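Local coordinates for protein kinase (Staphylococcus aureus subsp. aureus Mu50, PDB 3PY9) that is a membrane Ser/Thr kinase whose extracellular PASTA repeats probably bind muropeptides of the cell wall, a likely signal for the kinase, at residues A[141-155]-A[181-195]. Numbering follows the deposited sequence.
Sequences IKQVYVEDFEHKSFS and GDVISQSPKGKSVDE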
loop_
_atom_site.group_PDB
_atom_site.type_symbol
_atom_site.label_atom_id
_atom_site.label_comp_id
_atom_site.label_asym_id
_atom_site.label_seq_id
_atom_site.Cartn_x
_atom_site.Cartn_y
_atom_site.Cartn_z
ATOM N N ILE A 141 -7.372 4.357 -5.160
ATOM C CA ILE A 141 -6.289 4.726 -6.060
ATOM C C ILE A 141 -6.817 5.633 -7.171
ATOM O O ILE A 141 -7.943 5.460 -7.632
ATOM C CB ILE A 141 -5.584 3.487 -6.662
ATOM C CG1 ILE A 141 -4.867 2.709 -5.543
ATOM C CG2 ILE A 141 -4.594 3.914 -7.718
ATOM C CD1 ILE A 141 -4.313 1.339 -5.948
ATOM N N LYS A 142 -6.006 6.613 -7.568
ATOM C CA LYS A 142 -6.333 7.469 -8.684
ATOM C C LYS A 142 -6.648 6.596 -9.909
ATOM O O LYS A 142 -5.872 5.677 -10.238
ATOM C CB LYS A 142 -5.165 8.426 -8.958
ATOM C CG LYS A 142 -5.241 9.200 -10.275
ATOM C CD LYS A 142 -6.268 10.323 -10.236
ATOM C CE LYS A 142 -6.594 10.770 -11.638
ATOM N NZ LYS A 142 -7.295 12.060 -11.721
ATOM N N GLN A 143 -7.794 6.872 -10.548
ATOM C CA GLN A 143 -8.209 6.170 -11.768
ATOM C C GLN A 143 -7.675 6.951 -12.948
ATOM O O GLN A 143 -7.856 8.167 -13.048
ATOM C CB GLN A 143 -9.727 6.060 -11.886
ATOM C CG GLN A 143 -10.415 5.217 -10.814
ATOM C CD GLN A 143 -9.811 3.865 -10.659
ATOM O OE1 GLN A 143 -9.016 3.623 -9.730
ATOM N NE2 GLN A 143 -10.180 2.947 -11.554
ATOM N N VAL A 144 -6.961 6.250 -13.810
ATOM C CA VAL A 144 -6.399 6.835 -15.018
ATOM C C VAL A 144 -6.956 6.075 -16.202
ATOM O O VAL A 144 -7.028 4.848 -16.170
ATOM C CB VAL A 144 -4.869 6.733 -15.024
ATOM C CG1 VAL A 144 -4.289 7.322 -16.324
ATOM C CG2 VAL A 144 -4.306 7.472 -13.804
ATOM N N TYR A 145 -7.335 6.808 -17.241
ATOM C CA TYR A 145 -7.926 6.223 -18.420
ATOM C C TYR A 145 -6.866 5.532 -19.285
ATOM O O TYR A 145 -5.829 6.104 -19.591
ATOM C CB TYR A 145 -8.676 7.288 -19.213
ATOM C CG TYR A 145 -9.563 6.727 -20.300
ATOM C CD1 TYR A 145 -10.898 6.446 -20.053
ATOM C CD2 TYR A 145 -9.046 6.445 -21.592
ATOM C CE1 TYR A 145 -11.712 5.914 -21.061
ATOM C CE2 TYR A 145 -9.853 5.929 -22.604
ATOM C CZ TYR A 145 -11.175 5.644 -22.328
ATOM O OH TYR A 145 -11.992 5.136 -23.315
ATOM N N VAL A 146 -7.139 4.285 -19.654
ATOM C CA VAL A 146 -6.244 3.515 -20.533
ATOM C C VAL A 146 -6.653 3.684 -21.989
ATOM O O VAL A 146 -7.639 3.095 -22.435
ATOM C CB VAL A 146 -6.299 2.026 -20.203
ATOM C CG1 VAL A 146 -5.137 1.275 -20.909
ATOM C CG2 VAL A 146 -6.271 1.823 -18.690
ATOM N N GLU A 147 -5.896 4.494 -22.724
ATOM C CA GLU A 147 -6.165 4.713 -24.133
ATOM C C GLU A 147 -6.080 3.420 -24.960
ATOM O O GLU A 147 -5.107 2.652 -24.861
ATOM C CB GLU A 147 -5.255 5.785 -24.726
ATOM C CG GLU A 147 -5.720 6.165 -26.137
ATOM C CD GLU A 147 -4.874 7.219 -26.803
ATOM O OE1 GLU A 147 -3.935 7.748 -26.166
ATOM O OE2 GLU A 147 -5.180 7.540 -27.961
ATOM N N ASP A 148 -7.122 3.195 -25.763
ATOM C CA ASP A 148 -7.228 2.008 -26.605
ATOM C C ASP A 148 -6.397 2.224 -27.848
ATOM O O ASP A 148 -6.714 3.073 -28.684
ATOM C CB ASP A 148 -8.688 1.775 -26.969
ATOM C CG ASP A 148 -8.931 0.464 -27.701
ATOM O OD1 ASP A 148 -7.969 -0.183 -28.197
ATOM O OD2 ASP A 148 -10.128 0.097 -27.781
ATOM N N PHE A 149 -5.317 1.463 -27.947
ATOM C CA PHE A 149 -4.379 1.565 -29.053
ATOM C C PHE A 149 -4.440 0.342 -29.993
ATOM O O PHE A 149 -3.500 0.104 -30.767
ATOM C CB PHE A 149 -2.953 1.708 -28.519
ATOM C CG PHE A 149 -2.576 3.122 -28.080
ATOM C CD1 PHE A 149 -2.385 4.137 -29.019
ATOM C CD2 PHE A 149 -2.362 3.409 -26.729
ATOM C CE1 PHE A 149 -1.998 5.430 -28.618
ATOM C CE2 PHE A 149 -1.984 4.688 -26.316
ATOM C CZ PHE A 149 -1.806 5.705 -27.259
ATOM N N GLU A 150 -5.520 -0.438 -29.930
ATOM C CA GLU A 150 -5.575 -1.630 -30.767
ATOM C C GLU A 150 -5.414 -1.235 -32.228
ATOM O O GLU A 150 -6.013 -0.259 -32.668
ATOM C CB GLU A 150 -6.817 -2.480 -30.493
ATOM C CG GLU A 150 -6.607 -3.388 -29.272
ATOM C CD GLU A 150 -7.690 -4.441 -29.061
ATOM O OE1 GLU A 150 -8.778 -4.357 -29.683
ATOM O OE2 GLU A 150 -7.452 -5.349 -28.242
ATOM N N HIS A 151 -4.559 -1.965 -32.942
ATOM C CA HIS A 151 -4.237 -1.699 -34.353
ATOM C C HIS A 151 -3.463 -0.405 -34.592
ATOM O O HIS A 151 -3.433 0.094 -35.724
ATOM C CB HIS A 151 -5.482 -1.714 -35.266
ATOM C CG HIS A 151 -6.215 -3.018 -35.291
ATOM N ND1 HIS A 151 -5.685 -4.189 -34.792
ATOM C CD2 HIS A 151 -7.431 -3.342 -35.793
ATOM C CE1 HIS A 151 -6.556 -5.169 -34.956
ATOM N NE2 HIS A 151 -7.621 -4.684 -35.566
ATOM N N LYS A 152 -2.856 0.154 -33.551
ATOM C CA LYS A 152 -1.986 1.318 -33.730
ATOM C C LYS A 152 -0.545 0.918 -33.409
ATOM O O LYS A 152 -0.275 -0.251 -33.127
ATOM C CB LYS A 152 -2.472 2.518 -32.896
ATOM C CG LYS A 152 -3.862 3.028 -33.286
ATOM C CD LYS A 152 -3.812 4.260 -34.198
ATOM C CE LYS A 152 -4.989 4.236 -35.177
ATOM N NZ LYS A 152 -5.201 5.486 -35.964
ATOM N N SER A 153 0.380 1.868 -33.466
ATOM C CA SER A 153 1.789 1.559 -33.209
ATOM C C SER A 153 2.043 1.255 -31.735
ATOM O O SER A 153 1.652 2.036 -30.849
ATOM C CB SER A 153 2.688 2.710 -33.654
ATOM O OG SER A 153 3.902 2.692 -32.924
ATOM N N PHE A 154 2.701 0.134 -31.471
ATOM C CA PHE A 154 3.045 -0.204 -30.105
ATOM C C PHE A 154 3.995 0.823 -29.461
ATOM O O PHE A 154 3.859 1.131 -28.267
ATOM C CB PHE A 154 3.609 -1.611 -30.000
ATOM C CG PHE A 154 4.101 -1.961 -28.618
ATOM C CD1 PHE A 154 3.217 -2.030 -27.541
ATOM C CD2 PHE A 154 5.449 -2.220 -28.392
ATOM C CE1 PHE A 154 3.665 -2.359 -26.267
ATOM C CE2 PHE A 154 5.905 -2.545 -27.107
ATOM C CZ PHE A 154 5.011 -2.611 -26.042
ATOM N N SER A 155 4.935 1.351 -30.248
ATOM C CA SER A 155 5.919 2.331 -29.756
ATOM C C SER A 155 5.249 3.542 -29.152
ATOM O O SER A 155 5.604 3.980 -28.053
ATOM C CB SER A 155 6.852 2.785 -30.881
ATOM O OG SER A 155 7.850 1.818 -31.088
ATOM N N GLY A 181 4.993 -4.126 -35.563
ATOM C CA GLY A 181 5.081 -3.126 -34.512
ATOM C C GLY A 181 3.747 -2.479 -34.184
ATOM O O GLY A 181 3.685 -1.561 -33.352
ATOM N N ASP A 182 2.691 -2.937 -34.854
ATOM C CA ASP A 182 1.331 -2.557 -34.507
ATOM C C ASP A 182 0.722 -3.589 -33.545
ATOM O O ASP A 182 1.121 -4.755 -33.530
ATOM C CB ASP A 182 0.444 -2.381 -35.754
ATOM C CG ASP A 182 0.653 -1.047 -36.446
ATOM O OD1 ASP A 182 1.685 -0.376 -36.192
ATOM O OD2 ASP A 182 -0.223 -0.661 -37.257
ATOM N N VAL A 183 -0.261 -3.130 -32.771
ATOM C CA VAL A 183 -0.840 -3.878 -31.676
ATOM C C VAL A 183 -1.949 -4.793 -32.186
ATOM O O VAL A 183 -2.958 -4.329 -32.746
ATOM C CB VAL A 183 -1.422 -2.908 -30.613
ATOM C CG1 VAL A 183 -2.232 -3.668 -29.562
ATOM C CG2 VAL A 183 -0.313 -2.043 -29.987
ATOM N N ILE A 184 -1.748 -6.093 -31.977
ATOM C CA ILE A 184 -2.785 -7.091 -32.200
ATOM C C ILE A 184 -3.877 -6.905 -31.163
ATOM O O ILE A 184 -5.031 -6.781 -31.509
ATOM C CB ILE A 184 -2.258 -8.561 -32.079
ATOM C CG1 ILE A 184 -0.906 -8.754 -32.780
ATOM C CG2 ILE A 184 -3.314 -9.565 -32.574
ATOM C CD1 ILE A 184 -0.923 -8.481 -34.241
ATOM N N SER A 185 -3.497 -6.885 -29.887
ATOM C CA SER A 185 -4.470 -6.822 -28.795
ATOM C C SER A 185 -3.944 -6.096 -27.562
ATOM O O SER A 185 -2.728 -6.020 -27.342
ATOM C CB SER A 185 -4.920 -8.227 -28.404
ATOM O OG SER A 185 -3.911 -8.870 -27.650
ATOM N N GLN A 186 -4.880 -5.591 -26.756
ATOM C CA GLN A 186 -4.554 -4.792 -25.560
ATOM C C GLN A 186 -5.525 -5.049 -24.435
ATOM O O GLN A 186 -6.738 -5.067 -24.636
ATOM C CB GLN A 186 -4.572 -3.296 -25.874
ATOM C CG GLN A 186 -4.100 -2.372 -24.727
ATOM C CD GLN A 186 -4.265 -0.899 -25.091
ATOM O OE1 GLN A 186 -4.156 -0.529 -26.273
ATOM N NE2 GLN A 186 -4.545 -0.049 -24.083
ATOM N N SER A 187 -4.974 -5.205 -23.239
ATOM C CA SER A 187 -5.755 -5.464 -22.057
ATOM C C SER A 187 -5.058 -4.857 -20.841
ATOM O O SER A 187 -3.898 -5.167 -20.585
ATOM C CB SER A 187 -5.891 -6.977 -21.877
ATOM O OG SER A 187 -6.717 -7.264 -20.779
ATOM N N PRO A 188 -5.765 -3.984 -20.096
ATOM C CA PRO A 188 -7.078 -3.410 -20.466
ATOM C C PRO A 188 -6.974 -2.268 -21.483
ATOM O O PRO A 188 -5.862 -1.846 -21.818
ATOM C CB PRO A 188 -7.612 -2.898 -19.130
ATOM C CG PRO A 188 -6.378 -2.498 -18.406
ATOM C CD PRO A 188 -5.351 -3.546 -18.754
ATOM N N LYS A 189 -8.121 -1.781 -21.964
ATOM C CA LYS A 189 -8.182 -0.681 -22.954
ATOM C C LYS A 189 -9.561 -0.060 -22.866
ATOM O O LYS A 189 -10.514 -0.753 -22.469
ATOM C CB LYS A 189 -7.971 -1.219 -24.398
ATOM C CG LYS A 189 -9.149 -2.118 -24.876
ATOM C CD LYS A 189 -8.823 -2.947 -26.115
ATOM C CE LYS A 189 -9.955 -3.955 -26.370
ATOM N NZ LYS A 189 -11.052 -3.264 -27.071
ATOM N N GLY A 190 -9.675 1.209 -23.247
ATOM C CA GLY A 190 -10.978 1.889 -23.356
ATOM C C GLY A 190 -11.738 2.085 -22.054
ATOM O O GLY A 190 -12.985 2.125 -22.028
ATOM N N LYS A 191 -10.976 2.258 -20.977
ATOM C CA LYS A 191 -11.448 2.051 -19.614
ATOM C C LYS A 191 -10.502 2.801 -18.681
ATOM O O LYS A 191 -9.308 2.779 -18.906
ATOM C CB LYS A 191 -11.269 0.551 -19.316
ATOM C CG LYS A 191 -12.336 -0.110 -18.505
ATOM C CD LYS A 191 -11.833 -1.434 -17.905
ATOM C CE LYS A 191 -11.815 -2.572 -18.924
ATOM N NZ LYS A 191 -12.040 -3.920 -18.258
ATOM N N SER A 192 -11.014 3.438 -17.626
ATOM C CA SER A 192 -10.134 3.875 -16.554
ATOM C C SER A 192 -9.869 2.766 -15.537
ATOM O O SER A 192 -10.758 2.021 -15.190
ATOM C CB SER A 192 -10.632 5.160 -15.874
ATOM O OG SER A 192 -11.949 5.031 -15.373
ATOM N N VAL A 193 -8.621 2.647 -15.097
ATOM C CA VAL A 193 -8.201 1.632 -14.123
ATOM C C VAL A 193 -7.182 2.289 -13.170
ATOM O O VAL A 193 -6.711 3.395 -13.438
ATOM C CB VAL A 193 -7.521 0.420 -14.828
ATOM C CG1 VAL A 193 -8.440 -0.198 -15.925
ATOM C CG2 VAL A 193 -6.222 0.857 -15.456
ATOM N N ASP A 194 -6.846 1.615 -12.072
ATOM C CA ASP A 194 -5.906 2.148 -11.079
ATOM C C ASP A 194 -4.657 2.689 -11.755
ATOM O O ASP A 194 -4.044 2.002 -12.590
ATOM C CB ASP A 194 -5.458 1.055 -10.099
ATOM C CG ASP A 194 -6.585 0.499 -9.262
ATOM O OD1 ASP A 194 -7.668 1.106 -9.189
ATOM O OD2 ASP A 194 -6.382 -0.567 -8.655
ATOM N N GLU A 195 -4.278 3.905 -11.392
ATOM C CA GLU A 195 -2.952 4.453 -11.719
ATOM C C GLU A 195 -1.849 3.422 -11.489
ATOM O O GLU A 195 -1.835 2.734 -10.471
ATOM C CB GLU A 195 -2.705 5.704 -10.865
ATOM C CG GLU A 195 -1.337 6.362 -11.000
ATOM C CD GLU A 195 -1.269 7.607 -10.177
ATOM O OE1 GLU A 195 -1.651 7.532 -8.982
ATOM O OE2 GLU A 195 -0.853 8.657 -10.727
HETATM O O HOH W 1 -3.319 7.199 -6.630
HETATM O O HOH W 2 -10.210 -2.127 -29.829
#
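Val-146 meets Val-193 on the face of the two-stranded antiparallel sheet that carries Val-144, Val-146 and Val-193, with CG2 of Val-146 3.4 Å from CG2 of Val-193, a tight fit. CG1 of Val-146 lies against the amide of Gln-186. Leu-161 of helix 154-162 also touches Val-146. Further along, CG2 of Val-183 packs 3.9 Å from CB of Phe-154, at the edge of the ring. The ring of Phe-154 itself goes on to Phe-201, edge-to-face.

Gln-186 bridges the two segments. Its CG is anti to the backbone N (chi1 -174°) and the chain runs extended, which carries the amide to the 147-149 backbone. Gln-186 NE2 gives a nearly straight bond to Glu-147 O (2.9 Å), with that oxygen in the amide plane, and a more bent one to Pro-188 O, which sits tilted from that plane. Gln-186 OE1 accepts from Phe-149 N at 2.8 Å. Both ends of the amide are thus held, which fixes its rotation.

At the outer edge, Glu-150 OE2 accepts from Gln-186 N (3.0 Å) through its anti lone pair. Lys-189 NZ forms a salt bridge with Asp-148 OD2 (3.6 Å) and a long one with Glu-150 OE1. A water joins all three groups. Asp-148 OD1 also accepts from Glu-150 N, an Asx turn.

Strands 143-146 and 191-194 pair as a short antiparallel ladder between distant parts of the chain, beside the helix and three-stranded sheet of a PASTA domain.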